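Local coordinates for OmpA family protein (Escherichia coli, PDB 5M38) that probably binds peptidoglycan through its OmpA-like domain, as the cell-wall-binding part of the type VI secretion component TagL, at residues L9-A14 with P21-W26. Sequence-based numbering, arbitrary orientation.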
loop_
_atom_site.group_PDB
_atom_site.type_symbol
_atom_site.label_atom_id
_atom_site.label_comp_id
_atom_site.label_asym_id
_atom_site.label_seq_id
_atom_site.Cartn_x
_atom_site.Cartn_y
_atom_site.Cartn_z
ATOM N N LEU A 9 -2.651 0.753 -7.370
ATOM C CA LEU A 9 -1.751 1.875 -7.626
ATOM C C LEU A 9 -2.373 2.860 -8.674
ATOM O O LEU A 9 -2.147 2.809 -9.879
ATOM C CB LEU A 9 -0.353 1.340 -7.953
ATOM C CG LEU A 9 0.556 0.971 -6.747
ATOM C CD1 LEU A 9 -0.189 0.714 -5.499
ATOM C CD2 LEU A 9 1.476 -0.199 -7.040
ATOM N N ALA A 10 -3.347 3.615 -8.150
ATOM C CA ALA A 10 -4.205 4.708 -8.640
ATOM C C ALA A 10 -4.172 5.663 -7.403
ATOM O O ALA A 10 -5.173 6.256 -6.977
ATOM C CB ALA A 10 -5.606 4.184 -8.820
ATOM N N LEU A 11 -2.986 5.658 -6.759
ATOM C CA LEU A 11 -2.581 6.432 -5.610
ATOM C C LEU A 11 -1.352 7.189 -6.055
ATOM O O LEU A 11 -1.044 8.230 -5.497
ATOM C CB LEU A 11 -2.166 5.504 -4.452
ATOM C CG LEU A 11 -3.181 4.595 -3.795
ATOM C CD1 LEU A 11 -2.452 3.571 -2.922
ATOM C CD2 LEU A 11 -4.177 5.395 -2.952
ATOM N N PHE A 12 -0.645 6.651 -7.063
ATOM C CA PHE A 12 0.622 7.176 -7.569
ATOM C C PHE A 12 0.633 7.186 -9.069
ATOM O O PHE A 12 -0.081 6.399 -9.693
ATOM C CB PHE A 12 1.783 6.251 -7.112
ATOM C CG PHE A 12 1.789 5.898 -5.647
ATOM C CD1 PHE A 12 1.223 4.707 -5.199
ATOM C CD2 PHE A 12 2.343 6.763 -4.707
ATOM C CE1 PHE A 12 1.218 4.386 -3.829
ATOM C CE2 PHE A 12 2.339 6.436 -3.340
ATOM C CZ PHE A 12 1.771 5.258 -2.912
ATOM N N ASP A 13 1.472 8.040 -9.659
ATOM C CA ASP A 13 1.677 8.051 -11.106
ATOM C C ASP A 13 2.850 7.077 -11.370
ATOM O O ASP A 13 3.665 6.865 -10.469
ATOM C CB ASP A 13 2.011 9.471 -11.619
ATOM C CG ASP A 13 0.867 10.477 -11.585
ATOM O OD1 ASP A 13 -0.156 10.258 -12.301
ATOM O OD2 ASP A 13 1.034 11.537 -10.944
ATOM N N ALA A 14 2.937 6.481 -12.581
ATOM C CA ALA A 14 3.982 5.514 -12.971
ATOM C C ALA A 14 5.369 5.881 -12.466
ATOM O O ALA A 14 5.852 6.981 -12.738
ATOM C CB ALA A 14 4.007 5.348 -14.478
ATOM N N PRO A 21 -3.103 13.678 -6.502
ATOM C CA PRO A 21 -4.292 14.361 -5.933
ATOM C C PRO A 21 -5.582 13.555 -5.830
ATOM O O PRO A 21 -6.306 13.697 -4.834
ATOM C CB PRO A 21 -4.477 15.574 -6.840
ATOM C CG PRO A 21 -3.153 15.813 -7.397
ATOM C CD PRO A 21 -2.459 14.516 -7.536
ATOM N N GLY A 22 -5.836 12.707 -6.829
ATOM C CA GLY A 22 -7.026 11.857 -6.881
ATOM C C GLY A 22 -7.155 10.792 -5.804
ATOM O O GLY A 22 -8.274 10.373 -5.491
ATOM N N ALA A 23 -6.007 10.359 -5.227
ATOM C CA ALA A 23 -5.880 9.306 -4.214
ATOM C C ALA A 23 -6.744 9.461 -2.948
ATOM O O ALA A 23 -7.149 8.450 -2.379
ATOM C CB ALA A 23 -4.422 9.148 -3.820
ATOM N N THR A 24 -6.997 10.705 -2.501
ATOM C CA THR A 24 -7.715 11.076 -1.267
ATOM C C THR A 24 -9.018 10.271 -1.015
ATOM O O THR A 24 -9.267 9.855 0.120
ATOM C CB THR A 24 -7.955 12.592 -1.244
ATOM O OG1 THR A 24 -6.756 13.275 -1.607
ATOM C CG2 THR A 24 -8.414 13.092 0.109
ATOM N N LYS A 25 -9.831 10.061 -2.062
ATOM C CA LYS A 25 -11.097 9.317 -2.029
ATOM C C LYS A 25 -10.934 7.895 -1.449
ATOM O O LYS A 25 -11.731 7.475 -0.607
ATOM C CB LYS A 25 -11.678 9.271 -3.463
ATOM C CG LYS A 25 -13.116 8.814 -3.578
ATOM C CD LYS A 25 -13.537 8.842 -5.031
ATOM C CE LYS A 25 -14.908 8.256 -5.239
ATOM N NZ LYS A 25 -15.307 8.310 -6.672
ATOM N N TRP A 26 -9.892 7.164 -1.887
ATOM C CA TRP A 26 -9.603 5.793 -1.443
ATOM C C TRP A 26 -8.907 5.742 -0.114
ATOM O O TRP A 26 -9.128 4.806 0.659
ATOM C CB TRP A 26 -8.826 5.018 -2.515
ATOM C CG TRP A 26 -9.593 4.970 -3.800
ATOM C CD1 TRP A 26 -10.711 4.228 -4.058
ATOM C CD2 TRP A 26 -9.420 5.837 -4.916
ATOM N NE1 TRP A 26 -11.218 4.552 -5.295
ATOM C CE2 TRP A 26 -10.445 5.541 -5.843
ATOM C CE3 TRP A 26 -8.504 6.844 -5.224
ATOM C CZ2 TRP A 26 -10.557 6.198 -7.071
ATOM C CZ3 TRP A 26 -8.607 7.489 -6.447
ATOM C CH2 TRP A 26 -9.631 7.173 -7.353
#
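The CA atoms of Leu11 and Ala23 are the nearest such pair across the two segments, 4.6 Å apart, where the irregular segment 9-14 passes the chain leading into helix 24-36; the backbones come nearer still at Ala10 O, 4.2 Å from Ala23 CA. No hydrogen bond links 9-14 to 21-26. Residues 21-23 already have helical backbone angles, and a weak bond runs from Trp26 N to Ala23 O (3.1 Å). The methyl group of Ala23 points at the loop and meets it twice: CB lies 3.7 Å from Leu11 CA and 3.9 Å from Leu11 CD2. The CB of Leu11 points neither at nor away from 21-26; with CG anti to its own carbonyl carbon (chi1 -65°), one branch, CD2, still reaches the alanine methyl. Both residues are buried, and Leu11 also packs on Leu19 and shares a backbone hydrogen bond with Lys20. The contact joins two parts of the connection between strand 4-8, at one edge of the mixed sheet, and helix 24-36, in the alpha/beta fold of an OmpA-like domain. Further into the segment, Trp26 brings the six-membered part of its indole to Ala10. The carbonyl oxygen Ala10 O approaches the ring obliquely, 3.7 Å from Trp26 CZ3 and 3.8 Å from Trp26 CE3, a van der Waals contact. The CB of Phe12 points away from 21-26, and its side chain touches Arg64 and Ala67 of helix 54-74.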